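Local coordinates for protein bifunctional cytochrome P450/NADPH--P450 reductase (Deinococcus aerius, PDB 7F3H) that probably hydroxylates substrates at its heme, as a self-sufficient cytochrome P450 whose electrons come from NADPH through a fused reductase, at residues A207-A210 with D211-S214; K102-R105 with I106-A110; N31-Q34 with L35-I39; Q113-M116 with K117-G121; P307-D310 with T311-L315. All blocks are in the same frame, centred on the assembly; numbering follows the deposited sequence.

Contact 1 of 5, residues A207-A210 with D211-S214; sequences AYWA and DIAS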
loop_
_atom_site.group_PDB
_atom_site.type_symbol
_atom_site.label_atom_id
_atom_site.label_comp_id
_atom_site.label_asym_id
_atom_site.label_seq_id
_atom_site.Cartn_x
_atom_site.Cartn_y
_atom_site.Cartn_z
ATOM N N ALA A 207 20.763 13.681 11.098
ATOM C CA ALA A 207 20.804 13.186 9.729
ATOM C C ALA A 207 19.393 12.955 9.167
ATOM O O ALA A 207 19.161 13.143 7.973
ATOM C CB ALA A 207 21.658 11.922 9.675
ATOM N N TYR A 208 18.431 12.591 10.012
ATOM C CA TYR A 208 17.074 12.358 9.521
ATOM C C TYR A 208 16.464 13.653 8.996
ATOM O O TYR A 208 16.054 13.729 7.829
ATOM C CB TYR A 208 16.258 11.718 10.653
ATOM C CG TYR A 208 14.759 11.666 10.552
ATOM C CD1 TYR A 208 14.102 10.737 9.724
ATOM C CD2 TYR A 208 13.981 12.489 11.363
ATOM C CE1 TYR A 208 12.698 10.681 9.677
ATOM C CE2 TYR A 208 12.579 12.440 11.320
ATOM C CZ TYR A 208 11.949 11.534 10.485
ATOM O OH TYR A 208 10.572 11.512 10.488
ATOM N N TRP A 209 16.472 14.705 9.821
ATOM C CA TRP A 209 15.953 15.989 9.356
ATOM C C TRP A 209 16.751 16.510 8.165
ATOM O O TRP A 209 16.186 17.188 7.286
ATOM C CB TRP A 209 15.930 17.009 10.500
ATOM C CG TRP A 209 14.950 16.606 11.581
ATOM C CD1 TRP A 209 15.245 16.081 12.816
ATOM C CD2 TRP A 209 13.529 16.640 11.495
ATOM N NE1 TRP A 209 14.095 15.798 13.506
ATOM C CE2 TRP A 209 13.023 16.134 12.722
ATOM C CE3 TRP A 209 12.636 17.039 10.511
ATOM C CZ2 TRP A 209 11.661 16.024 12.980
ATOM C CZ3 TRP A 209 11.276 16.939 10.771
ATOM C CH2 TRP A 209 10.808 16.436 12.002
ATOM N N ALA A 210 18.039 16.148 8.077
ATOM C CA ALA A 210 18.849 16.550 6.926
ATOM C C ALA A 210 18.388 15.865 5.650
ATOM O O ALA A 210 18.260 16.515 4.602
ATOM C CB ALA A 210 20.331 16.253 7.189
ATOM N N ASP A 211 18.210 14.532 5.718
ATOM C CA ASP A 211 17.623 13.728 4.645
ATOM C C ASP A 211 16.330 14.362 4.143
ATOM O O ASP A 211 16.110 14.516 2.927
ATOM C CB ASP A 211 17.324 12.310 5.166
ATOM C CG ASP A 211 18.531 11.389 5.163
ATOM O OD1 ASP A 211 19.515 11.691 4.467
ATOM O OD2 ASP A 211 18.492 10.341 5.851
ATOM N N ILE A 212 15.444 14.708 5.082
ATOM C CA ILE A 212 14.165 15.284 4.685
ATOM C C ILE A 212 14.390 16.585 3.947
ATOM O O ILE A 212 13.747 16.849 2.923
ATOM C CB ILE A 212 13.235 15.505 5.894
ATOM C CG1 ILE A 212 13.013 14.218 6.693
ATOM C CG2 ILE A 212 11.949 16.122 5.413
ATOM C CD1 ILE A 212 12.006 14.384 7.810
ATOM N N ALA A 213 15.314 17.415 4.450
ATOM C CA ALA A 213 15.645 18.672 3.777
ATOM C C ALA A 213 16.131 18.424 2.348
ATOM O O ALA A 213 15.758 19.146 1.418
ATOM C CB ALA A 213 16.700 19.432 4.577
ATOM N N SER A 214 17.010 17.446 2.166
ATOM C CA SER A 214 17.526 17.155 0.825
ATOM C C SER A 214 16.394 16.754 -0.126
ATOM O O SER A 214 16.370 17.156 -1.305
ATOM C CB SER A 214 18.589 16.057 0.912
ATOM O OG SER A 214 17.987 14.800 1.220
#
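I212 reaches back along its helix to two aromatic side chains with a single methyl. Its CD1 lies over one face of the Y208 ring, 4.1 Å from the centroid and 19° off the normal, a CH-pi contact. The same CD1 also comes obliquely to the indole, 3.8 Å from W209 CE3, one carbon serving both rings. With CG1 anti to the carbonyl carbon (chi1 -56°) and the chain then extended, the methyl is carried back to the preceding turn. The two aromatics also meet each other, Y208 CE2 standing over the face of the W209 indole. Beneath them runs a regular backbone, in which I212 N binds Y208 O at 3.0 Å, and S214 OG adds a bond to D211 O at 2.6 Å. Farther out, the Y208 hydroxyl is hydrogen-bonded to N84 and T187, which fixes the ring under the methyl, and D211 OD1 forms a salt bridge with R182. Y208 and D211 thus pack on helix 175-190, and Y208 on helix 80-86 as well, while W209 is exposed. Two long helices lying together, 175-190 against 199-227, are consistent with the F and G helix pair of the cytochrome P450 fold.

Contact 2 of 5, residues K102-R105 with I106-A110; sequences KAHR and ILLPA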
loop_
_atom_site.group_PDB
_atom_site.type_symbol
_atom_site.label_atom_id
_atom_site.label_comp_id
_atom_site.label_asym_id
_atom_site.label_seq_id
_atom_site.Cartn_x
_atom_site.Cartn_y
_atom_site.Cartn_z
ATOM N N LYS A 102 -8.896 20.714 -0.107
ATOM C CA LYS A 102 -8.445 21.306 -1.366
ATOM C C LYS A 102 -7.754 20.260 -2.239
ATOM O O LYS A 102 -8.152 20.022 -3.395
ATOM C CB LYS A 102 -7.502 22.482 -1.089
ATOM C CG LYS A 102 -8.183 23.774 -0.675
ATOM C CD LYS A 102 -7.173 24.819 -0.164
ATOM C CE LYS A 102 -6.155 25.249 -1.229
ATOM N NZ LYS A 102 -5.347 26.484 -0.873
ATOM N N ALA A 103 -6.698 19.636 -1.699
ATOM C CA ALA A 103 -5.971 18.606 -2.441
ATOM C C ALA A 103 -6.898 17.485 -2.875
ATOM O O ALA A 103 -6.850 17.053 -4.024
ATOM C CB ALA A 103 -4.829 18.053 -1.591
ATOM N N HIS A 104 -7.762 17.021 -1.978
ATOM C CA HIS A 104 -8.672 15.930 -2.299
ATOM C C HIS A 104 -9.492 16.271 -3.539
ATOM O O HIS A 104 -9.497 15.525 -4.533
ATOM C CB HIS A 104 -9.569 15.653 -1.077
ATOM C CG HIS A 104 -10.616 14.607 -1.311
ATOM N ND1 HIS A 104 -10.309 13.289 -1.588
ATOM C CD2 HIS A 104 -11.970 14.689 -1.331
ATOM C CE1 HIS A 104 -11.427 12.606 -1.754
ATOM N NE2 HIS A 104 -12.448 13.433 -1.608
ATOM N N ARG A 105 -10.184 17.417 -3.507
ATOM C CA ARG A 105 -11.048 17.767 -4.630
ATOM C C ARG A 105 -10.244 18.041 -5.895
ATOM O O ARG A 105 -10.706 17.736 -6.992
ATOM C CB ARG A 105 -11.925 18.946 -4.253
ATOM C CG ARG A 105 -12.929 18.599 -3.146
ATOM C CD ARG A 105 -13.807 19.791 -2.869
ATOM N NE ARG A 105 -13.077 20.948 -2.332
ATOM C CZ ARG A 105 -12.912 21.183 -1.031
ATOM N NH1 ARG A 105 -13.412 20.332 -0.135
ATOM N NH2 ARG A 105 -12.258 22.274 -0.622
ATOM N N ILE A 106 -9.038 18.603 -5.775
ATOM C CA ILE A 106 -8.214 18.832 -6.959
ATOM C C ILE A 106 -7.739 17.505 -7.560
ATOM O O ILE A 106 -7.805 17.295 -8.779
ATOM C CB ILE A 106 -7.031 19.761 -6.627
ATOM C CG1 ILE A 106 -7.534 21.192 -6.365
ATOM C CG2 ILE A 106 -5.994 19.730 -7.762
ATOM C CD1 ILE A 106 -6.432 22.208 -6.132
ATOM N N LEU A 107 -7.262 16.589 -6.718
ATOM C CA LEU A 107 -6.550 15.410 -7.208
ATOM C C LEU A 107 -7.457 14.239 -7.607
ATOM O O LEU A 107 -7.075 13.512 -8.536
ATOM C CB LEU A 107 -5.522 14.939 -6.170
ATOM C CG LEU A 107 -4.261 15.822 -6.046
ATOM C CD1 LEU A 107 -3.379 15.384 -4.881
ATOM C CD2 LEU A 107 -3.458 15.927 -7.342
ATOM N N LEU A 108 -8.656 14.053 -6.992
ATOM C CA LEU A 108 -9.554 12.961 -7.404
ATOM C C LEU A 108 -9.728 12.800 -8.900
ATOM O O LEU A 108 -9.644 11.658 -9.384
ATOM C CB LEU A 108 -10.982 13.049 -6.835
ATOM C CG LEU A 108 -11.334 12.458 -5.488
ATOM C CD1 LEU A 108 -12.763 12.797 -5.086
ATOM C CD2 LEU A 108 -11.222 10.924 -5.723
ATOM N N PRO A 109 -10.016 13.841 -9.677
ATOM C CA PRO A 109 -10.201 13.603 -11.111
ATOM C C PRO A 109 -8.942 13.097 -11.766
ATOM O O PRO A 109 -9.037 12.334 -12.732
ATOM C CB PRO A 109 -10.571 15.002 -11.636
ATOM C CG PRO A 109 -11.116 15.714 -10.456
ATOM C CD PRO A 109 -10.297 15.243 -9.310
ATOM N N ALA A 110 -7.768 13.429 -11.215
ATOM C CA ALA A 110 -6.477 13.003 -11.746
ATOM C C ALA A 110 -6.131 11.562 -11.409
ATOM O O ALA A 110 -5.126 11.063 -11.927
ATOM C CB ALA A 110 -5.343 13.900 -11.221
#
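L108 leans against the H104 imidazole, CD1 coming to 3.5 Å from NE2 while CG sits off-centre above the ring in a CH-pi contact, 4.2 Å from its centroid. The imidazole swings to this place because H104 CG lies anti to its backbone N (chi1 176°), which sets the ring against the following turn. This is the looser side of the contact: L108 and P109 are exposed. H104 also stacks on the ring of W100, and its side chain lies about 5 Å from the heme. P109 has no N-H to offer the preceding turn; its CD instead packs at 3.4 Å from R105 O. The buried flank is tighter. I106 N binds K102 O, and L107 N binds A103 O at 2.8 Å; both side chains are buried, I106 CG1 lying 3.3 Å from K102 O. The charged ends are paired in salt bridges, R105 with D245 and K102 with E250. Among its neighbours, helix 98-107, consistent with the C helix of P450s, sets I106 and L107 against helix 236-242, while A103 and L107 face the long helix 254-285.

Contact 3 of 5, residues N31-Q34 with L35-I39; sequences NFFQ and LARQI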
loop_
_atom_site.group_PDB
_atom_site.type_symbol
_atom_site.label_atom_id
_atom_site.label_comp_id
_atom_site.label_asym_id
_atom_site.label_seq_id
_atom_site.Cartn_x
_atom_site.Cartn_y
_atom_site.Cartn_z
ATOM N N ASN A 31 0.811 -11.671 15.114
ATOM C CA ASN A 31 0.415 -12.008 16.477
ATOM C C ASN A 31 -1.032 -11.618 16.738
ATOM O O ASN A 31 -1.790 -12.367 17.382
ATOM C CB ASN A 31 1.345 -11.327 17.477
ATOM C CG ASN A 31 2.806 -11.682 17.250
ATOM O OD1 ASN A 31 3.134 -12.774 16.745
ATOM N ND2 ASN A 31 3.692 -10.785 17.660
ATOM N N PHE A 32 -1.425 -10.433 16.269
ATOM C CA PHE A 32 -2.809 -10.001 16.463
ATOM C C PHE A 32 -3.765 -10.926 15.732
ATOM O O PHE A 32 -4.849 -11.233 16.232
ATOM C CB PHE A 32 -3.001 -8.572 15.968
ATOM C CG PHE A 32 -2.121 -7.573 16.640
ATOM C CD1 PHE A 32 -1.670 -7.786 17.933
ATOM C CD2 PHE A 32 -1.749 -6.415 15.971
ATOM C CE1 PHE A 32 -0.870 -6.845 18.551
ATOM C CE2 PHE A 32 -0.952 -5.469 16.583
ATOM C CZ PHE A 32 -0.505 -5.684 17.877
ATOM N N PHE A 33 -3.368 -11.377 14.543
ATOM C CA PHE A 33 -4.195 -12.298 13.772
ATOM C C PHE A 33 -4.434 -13.620 14.516
ATOM O O PHE A 33 -5.576 -14.117 14.559
ATOM C CB PHE A 33 -3.549 -12.535 12.422
ATOM C CG PHE A 33 -4.228 -13.575 11.616
ATOM C CD1 PHE A 33 -5.309 -13.244 10.810
ATOM C CD2 PHE A 33 -3.785 -14.890 11.645
ATOM C CE1 PHE A 33 -5.945 -14.207 10.046
ATOM C CE2 PHE A 33 -4.420 -15.859 10.890
ATOM C CZ PHE A 33 -5.508 -15.509 10.083
ATOM N N GLN A 34 -3.378 -14.194 15.123
ATOM C CA GLN A 34 -3.553 -15.439 15.887
ATOM C C GLN A 34 -4.486 -15.220 17.081
ATOM O O GLN A 34 -5.437 -15.997 17.299
ATOM C CB GLN A 34 -2.208 -15.984 16.376
ATOM C CG GLN A 34 -1.363 -16.737 15.351
ATOM C CD GLN A 34 -2.121 -17.774 14.495
ATOM O OE1 GLN A 34 -1.897 -17.864 13.284
ATOM N NE2 GLN A 34 -2.988 -18.566 15.123
ATOM N N LEU A 35 -4.233 -14.159 17.873
ATOM C CA LEU A 35 -5.208 -13.803 18.907
ATOM C C LEU A 35 -6.621 -13.739 18.362
ATOM O O LEU A 35 -7.539 -14.317 18.956
ATOM C CB LEU A 35 -4.937 -12.479 19.602
ATOM C CG LEU A 35 -4.004 -12.447 20.769
ATOM C CD1 LEU A 35 -3.862 -10.975 21.207
ATOM C CD2 LEU A 35 -4.729 -13.295 21.825
ATOM N N ALA A 36 -6.826 -12.998 17.268
ATOM C CA ALA A 36 -8.175 -12.832 16.742
ATOM C C ALA A 36 -8.806 -14.193 16.489
ATOM O O ALA A 36 -9.993 -14.404 16.775
ATOM C CB ALA A 36 -8.147 -12.001 15.467
ATOM N N ARG A 37 -7.993 -15.156 16.045
ATOM C CA ARG A 37 -8.535 -16.489 15.789
ATOM C C ARG A 37 -8.926 -17.196 17.077
ATOM O O ARG A 37 -9.791 -18.075 17.042
ATOM C CB ARG A 37 -7.494 -17.349 15.072
ATOM C CG ARG A 37 -7.442 -17.149 13.594
ATOM C CD ARG A 37 -8.702 -17.683 12.916
ATOM N NE ARG A 37 -8.434 -17.945 11.506
ATOM C CZ ARG A 37 -8.727 -17.101 10.523
ATOM N NH1 ARG A 37 -9.288 -15.927 10.805
ATOM N NH2 ARG A 37 -8.440 -17.425 9.262
ATOM N N GLN A 38 -8.384 -16.758 18.220
ATOM C CA GLN A 38 -8.842 -17.321 19.493
ATOM C C GLN A 38 -10.099 -16.629 19.990
ATOM O O GLN A 38 -10.866 -17.233 20.744
ATOM C CB GLN A 38 -7.804 -17.189 20.617
ATOM C CG GLN A 38 -6.383 -17.582 20.314
ATOM C CD GLN A 38 -6.294 -18.980 19.827
ATOM O OE1 GLN A 38 -6.893 -19.888 20.409
ATOM N NE2 GLN A 38 -5.563 -19.180 18.733
ATOM N N ILE A 39 -10.341 -15.383 19.593
ATOM C CA ILE A 39 -11.422 -14.621 20.218
ATOM C C ILE A 39 -12.576 -14.408 19.239
ATOM O O ILE A 39 -12.515 -13.523 18.371
ATOM C CB ILE A 39 -10.866 -13.289 20.758
ATOM C CG1 ILE A 39 -9.601 -13.559 21.602
ATOM C CG2 ILE A 39 -11.917 -12.505 21.560
ATOM C CD1 ILE A 39 -9.036 -12.360 22.311
#
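F32 O accepts from A36 N at 2.8 Å, and N31 O receives L35 N on a nearly straight path (N-H...O 173°). R37 N follows, binding F33 O at 3.0 Å. The last turn holds less firmly: Q34 O receives weak bonds from Q38, the backbone N at 3.2 Å and the side-chain NE2 at 3.5 Å. The ring atom CZ of F33 sits 3.5 Å above the plane of the R37 guanidinium, over its centre. The two planes are 55° apart, so the ring presents its CZ corner to the flat cation and does not stack on it. R37 gets there by a bend at chi2 (-69°), its CG passing over a face of the same ring. NH2 of R37 also makes a salt bridge with D375, so the guanidinium has a charged partner as well as an aromatic one. An alanine in place of R37 would probably leave D375 without this counter-charge and the outer corner of F33 without a cover. Farther in, F32 and L35 pack on strand 43-48 and F33 on helix 361-365. A short N-terminal helix against the edge of a mixed sheet is consistent with the A helix and beta-rich region of cytochromes P450.

Contact 4 of 5, residues Q113-M116 with K117-G121; sequences QRAM and KGYFG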
loop_
_atom_site.group_PDB
_atom_site.type_symbol
_atom_site.label_atom_id
_atom_site.label_comp_id
_atom_site.label_asym_id
_atom_site.label_seq_id
_atom_site.Cartn_x
_atom_site.Cartn_y
_atom_site.Cartn_z
ATOM N N GLN A 113 -10.329 6.291 -12.847
ATOM C CA GLN A 113 -10.071 5.345 -13.923
ATOM C C GLN A 113 -9.905 6.042 -15.276
ATOM O O GLN A 113 -8.963 5.729 -16.015
ATOM C CB GLN A 113 -11.175 4.290 -13.965
ATOM C CG GLN A 113 -10.812 3.038 -14.754
ATOM C CD GLN A 113 -9.550 2.345 -14.244
ATOM O OE1 GLN A 113 -9.410 2.033 -13.053
ATOM N NE2 GLN A 113 -8.618 2.108 -15.151
ATOM N N ARG A 114 -10.817 6.965 -15.652
ATOM C CA ARG A 114 -10.650 7.534 -17.003
ATOM C C ARG A 114 -9.330 8.320 -17.127
ATOM O O ARG A 114 -8.868 8.581 -18.242
ATOM C CB ARG A 114 -11.878 8.317 -17.542
ATOM C CG ARG A 114 -12.105 9.635 -16.974
ATOM C CD ARG A 114 -12.832 9.463 -15.738
ATOM N NE ARG A 114 -13.339 10.677 -15.071
ATOM C CZ ARG A 114 -13.952 10.676 -13.894
ATOM N NH1 ARG A 114 -14.390 11.829 -13.382
ATOM N NH2 ARG A 114 -14.321 9.522 -13.325
ATOM N N ALA A 115 -8.705 8.694 -16.001
ATOM C CA ALA A 115 -7.408 9.381 -16.078
ATOM C C ALA A 115 -6.228 8.430 -16.313
ATOM O O ALA A 115 -5.142 8.883 -16.710
ATOM C CB ALA A 115 -7.170 10.187 -14.795
ATOM N N MET A 116 -6.425 7.116 -16.155
ATOM C CA MET A 116 -5.299 6.194 -16.111
ATOM C C MET A 116 -4.629 6.058 -17.471
ATOM O O MET A 116 -3.402 5.899 -17.543
ATOM C CB MET A 116 -5.784 4.844 -15.590
ATOM C CG MET A 116 -6.070 4.878 -14.081
ATOM S SD MET A 116 -4.636 5.134 -13.005
ATOM C CE MET A 116 -5.002 6.679 -12.159
ATOM N N LYS A 117 -5.411 6.129 -18.553
ATOM C CA LYS A 117 -4.834 6.094 -19.894
ATOM C C LYS A 117 -3.726 7.138 -20.033
ATOM O O LYS A 117 -2.650 6.846 -20.575
ATOM C CB LYS A 117 -5.924 6.312 -20.947
ATOM C CG LYS A 117 -5.542 5.730 -22.305
ATOM C CD LYS A 117 -6.327 6.315 -23.479
ATOM C CE LYS A 117 -5.504 6.185 -24.761
ATOM N NZ LYS A 117 -6.383 6.159 -25.949
ATOM N N GLY A 118 -3.936 8.331 -19.455
ATOM C CA GLY A 118 -2.929 9.379 -19.529
ATOM C C GLY A 118 -1.574 8.990 -18.963
ATOM O O GLY A 118 -0.572 9.654 -19.260
ATOM N N TYR A 119 -1.544 8.008 -18.063
ATOM C CA TYR A 119 -0.343 7.562 -17.379
ATOM C C TYR A 119 0.254 6.298 -17.978
ATOM O O TYR A 119 1.401 5.963 -17.654
ATOM C CB TYR A 119 -0.648 7.323 -15.894
ATOM C CG TYR A 119 -1.239 8.519 -15.173
ATOM C CD1 TYR A 119 -0.659 9.764 -15.269
ATOM C CD2 TYR A 119 -2.376 8.394 -14.408
ATOM C CE1 TYR A 119 -1.186 10.856 -14.607
ATOM C CE2 TYR A 119 -2.920 9.483 -13.739
ATOM C CZ TYR A 119 -2.327 10.712 -13.844
ATOM O OH TYR A 119 -2.864 11.798 -13.158
ATOM N N PHE A 120 -0.459 5.634 -18.895
ATOM C CA PHE A 120 -0.067 4.295 -19.324
ATOM C C PHE A 120 1.347 4.259 -19.884
ATOM O O PHE A 120 2.175 3.426 -19.471
ATOM C CB PHE A 120 -1.033 3.785 -20.384
ATOM C CG PHE A 120 -0.657 2.446 -20.919
ATOM C CD1 PHE A 120 -0.875 1.313 -20.155
ATOM C CD2 PHE A 120 -0.079 2.320 -22.158
ATOM C CE1 PHE A 120 -0.527 0.053 -20.622
ATOM C CE2 PHE A 120 0.282 1.061 -22.647
ATOM C CZ PHE A 120 0.062 -0.078 -21.868
ATOM N N GLY A 121 1.620 5.134 -20.862
ATOM C CA GLY A 121 2.937 5.204 -21.471
ATOM C C GLY A 121 4.046 5.329 -20.454
ATOM O O GLY A 121 5.159 4.826 -20.666
#
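Y119 can be followed outward from the backbone, beginning with its CB, 3.5 Å from M116 O. CG then runs opposite the carbonyl carbon (chi1 -56°), laying the ring back along the previous turn. CD2 comes to 3.6 Å from A115 O, and CE2 to 3.8 Å from M116 CE, which arrives at the ring edge, near its plane. Methionine reaches that edge because its chain folds at chi2 and again at chi3. The methyl of A115 is beside the ring too, CB lying 4.4 Å from Y119 CE2. At the tip, OH of Y119 is hydrogen-bonded to A110 O, in the segment that leads into this helix. A phenylalanine in place of Y119 would probably keep the packing on M116 CE but leave A110 O without this partner. The backbone beneath is irregular, near the start of helix 113-137, which is consistent with the D helix of cytochromes P450. Y119 N binds M116 O at 2.9 Å from 55° out of the carbonyl plane, and G118 N makes a weak bond to A115 O. M116 N to Q113 O and F120 N to K117 O repeat the same three-residue spacing, as in 3-10 turns, and the helix is kinked here. Chemically, then, a stretch with poorly formed main-chain bonding gains a side-chain anchor: apolar contacts position the phenol, and its hydroxyl ties the helix start to the chain before it.

Contact 5 of 5, residues P307-D310 with T311-L315; sequences PTYD and TVMRL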
loop_
_atom_site.group_PDB
_atom_site.type_symbol
_atom_site.label_atom_id
_atom_site.label_comp_id
_atom_site.label_asym_id
_atom_site.label_seq_id
_atom_site.Cartn_x
_atom_site.Cartn_y
_atom_site.Cartn_z
ATOM N N PRO A 307 1.510 -4.096 -25.110
ATOM C CA PRO A 307 0.130 -3.777 -24.749
ATOM C C PRO A 307 -0.136 -2.279 -24.843
ATOM O O PRO A 307 0.783 -1.451 -24.892
ATOM C CB PRO A 307 0.006 -4.277 -23.300
ATOM C CG PRO A 307 1.422 -4.267 -22.752
ATOM C CD PRO A 307 2.324 -4.528 -23.949
ATOM N N THR A 308 -1.431 -1.961 -24.966
ATOM C CA THR A 308 -1.994 -0.636 -24.729
ATOM C C THR A 308 -2.748 -0.649 -23.403
ATOM O O THR A 308 -2.855 -1.684 -22.732
ATOM C CB THR A 308 -2.974 -0.210 -25.822
ATOM O OG1 THR A 308 -4.126 -1.051 -25.739
ATOM C CG2 THR A 308 -2.346 -0.254 -27.217
ATOM N N TYR A 309 -3.234 0.535 -23.006
ATOM C CA TYR A 309 -4.144 0.611 -21.865
ATOM C C TYR A 309 -5.386 -0.244 -22.093
ATOM O O TYR A 309 -5.936 -0.823 -21.143
ATOM C CB TYR A 309 -4.506 2.065 -21.579
ATOM C CG TYR A 309 -5.593 2.254 -20.555
ATOM C CD1 TYR A 309 -5.332 2.114 -19.192
ATOM C CD2 TYR A 309 -6.889 2.601 -20.945
ATOM C CE1 TYR A 309 -6.340 2.307 -18.237
ATOM C CE2 TYR A 309 -7.898 2.791 -19.997
ATOM C CZ TYR A 309 -7.613 2.644 -18.654
ATOM O OH TYR A 309 -8.609 2.826 -17.739
ATOM N N ASP A 310 -5.849 -0.320 -23.348
ATOM C CA ASP A 310 -6.974 -1.190 -23.667
ATOM C C ASP A 310 -6.652 -2.634 -23.327
ATOM O O ASP A 310 -7.504 -3.367 -22.804
ATOM C CB ASP A 310 -7.345 -1.064 -25.147
ATOM C CG ASP A 310 -8.782 -1.474 -25.419
ATOM O OD1 ASP A 310 -9.667 -0.850 -24.786
ATOM O OD2 ASP A 310 -9.022 -2.427 -26.217
ATOM N N THR A 311 -5.442 -3.080 -23.658
ATOM C CA THR A 311 -5.065 -4.436 -23.286
ATOM C C THR A 311 -5.281 -4.652 -21.801
ATOM O O THR A 311 -5.936 -5.618 -21.393
ATOM C CB THR A 311 -3.622 -4.719 -23.664
ATOM O OG1 THR A 311 -3.409 -4.297 -25.012
ATOM C CG2 THR A 311 -3.343 -6.224 -23.532
ATOM N N VAL A 312 -4.771 -3.726 -20.981
ATOM C CA VAL A 312 -4.892 -3.872 -19.538
ATOM C C VAL A 312 -6.352 -3.972 -19.133
ATOM O O VAL A 312 -6.720 -4.801 -18.287
ATOM C CB VAL A 312 -4.191 -2.706 -18.818
ATOM C CG1 VAL A 312 -4.434 -2.823 -17.312
ATOM C CG2 VAL A 312 -2.690 -2.710 -19.126
ATOM N N MET A 313 -7.214 -3.160 -19.760
ATOM C CA MET A 313 -8.615 -3.120 -19.363
ATOM C C MET A 313 -9.385 -4.335 -19.871
ATOM O O MET A 313 -10.450 -4.652 -19.335
ATOM C CB MET A 313 -9.270 -1.820 -19.850
ATOM C CG MET A 313 -8.651 -0.559 -19.236
ATOM S SD MET A 313 -8.360 -0.702 -17.431
ATOM C CE MET A 313 -9.995 -1.043 -16.791
ATOM N N ARG A 314 -8.834 -5.063 -20.836
ATOM C CA ARG A 314 -9.445 -6.299 -21.296
ATOM C C ARG A 314 -9.067 -7.501 -20.449
ATOM O O ARG A 314 -9.572 -8.591 -20.705
ATOM C CB ARG A 314 -9.056 -6.562 -22.755
ATOM C CG ARG A 314 -9.821 -5.672 -23.741
ATOM C CD ARG A 314 -9.242 -5.751 -25.131
ATOM N NE ARG A 314 -9.733 -6.927 -25.848
ATOM C CZ ARG A 314 -9.132 -7.468 -26.907
ATOM N NH1 ARG A 314 -8.011 -6.938 -27.391
ATOM N NH2 ARG A 314 -9.653 -8.540 -27.494
ATOM N N LEU A 315 -8.198 -7.325 -19.449
ATOM C CA LEU A 315 -7.791 -8.407 -18.561
ATOM C C LEU A 315 -8.920 -8.825 -17.624
ATOM O O LEU A 315 -9.723 -7.998 -17.187
ATOM C CB LEU A 315 -6.617 -7.971 -17.711
ATOM C CG LEU A 315 -5.275 -7.721 -18.365
ATOM C CD1 LEU A 315 -4.414 -7.151 -17.271
ATOM C CD2 LEU A 315 -4.702 -8.993 -18.927
#
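M313 N binds Y309 O at 3.0 Å and R314 N binds D310 O, while V312 N reaches T308 O only weakly. T308 and T311 open this short helix with a capping box, each hydroxyl oxygen receiving the other residue's backbone N-H: T311 N to T308 OG1 at 3.2 Å and T308 N to T311 OG1 at 3.1 Å. T308 can do this because its hydroxyl points between backbone N and carbonyl carbon (chi1 68°). P307 closes the apolar side of the cap, its CB lying 3.7 Å from T311 CB. One turn on, M313 CG stands 3.4 Å above one face of the Y309 ring, offset toward the rim, in a CH-pi contact, while SD takes up an oblique Met-aromatic position 4.2 Å from the centroid. Bends at chi2 and chi3 of the methionine bring the thioether beside the hydroxyl end of the ring. Y309 OH is hydrogen-bonded to Q113 NE2, which fixes the tip as well. On the exposed flank, D310 OD2 meets the aliphatic part of R314, 3.5 Å from CD, whereas NE is 4.6 Å away, beyond a salt bridge. The chemistry therefore divides by position: the hydroxyls satisfy N-H groups that the first turn of a helix cannot pair within itself, sulfur and CH groups cover the aromatic face, and the D310-R314 charges probably add only a mild attraction.

From the N terminus the order is contact 3, contact 2, contact 4, contact 1 and contact 5. Each joins adjoining segments within a turn or two of helix, so none closes a long loop, nests or crosses. Contact 3, beside the beta-rich region, lies on the opposite side of the chain's centre from contacts 2 and 4. Those two belong to consecutive helices, 98-107 and 113-137, and touch where P109 O and A110 O pack on A115 CB. Contact 4 also meets contact 5, F120 CZ resting on the backbone of P307 and T308, which links helix 113-137 to 309-313. Contact 1, about 28 Å from contact 2 between centres, joins helix 199-227 to helix 175-190.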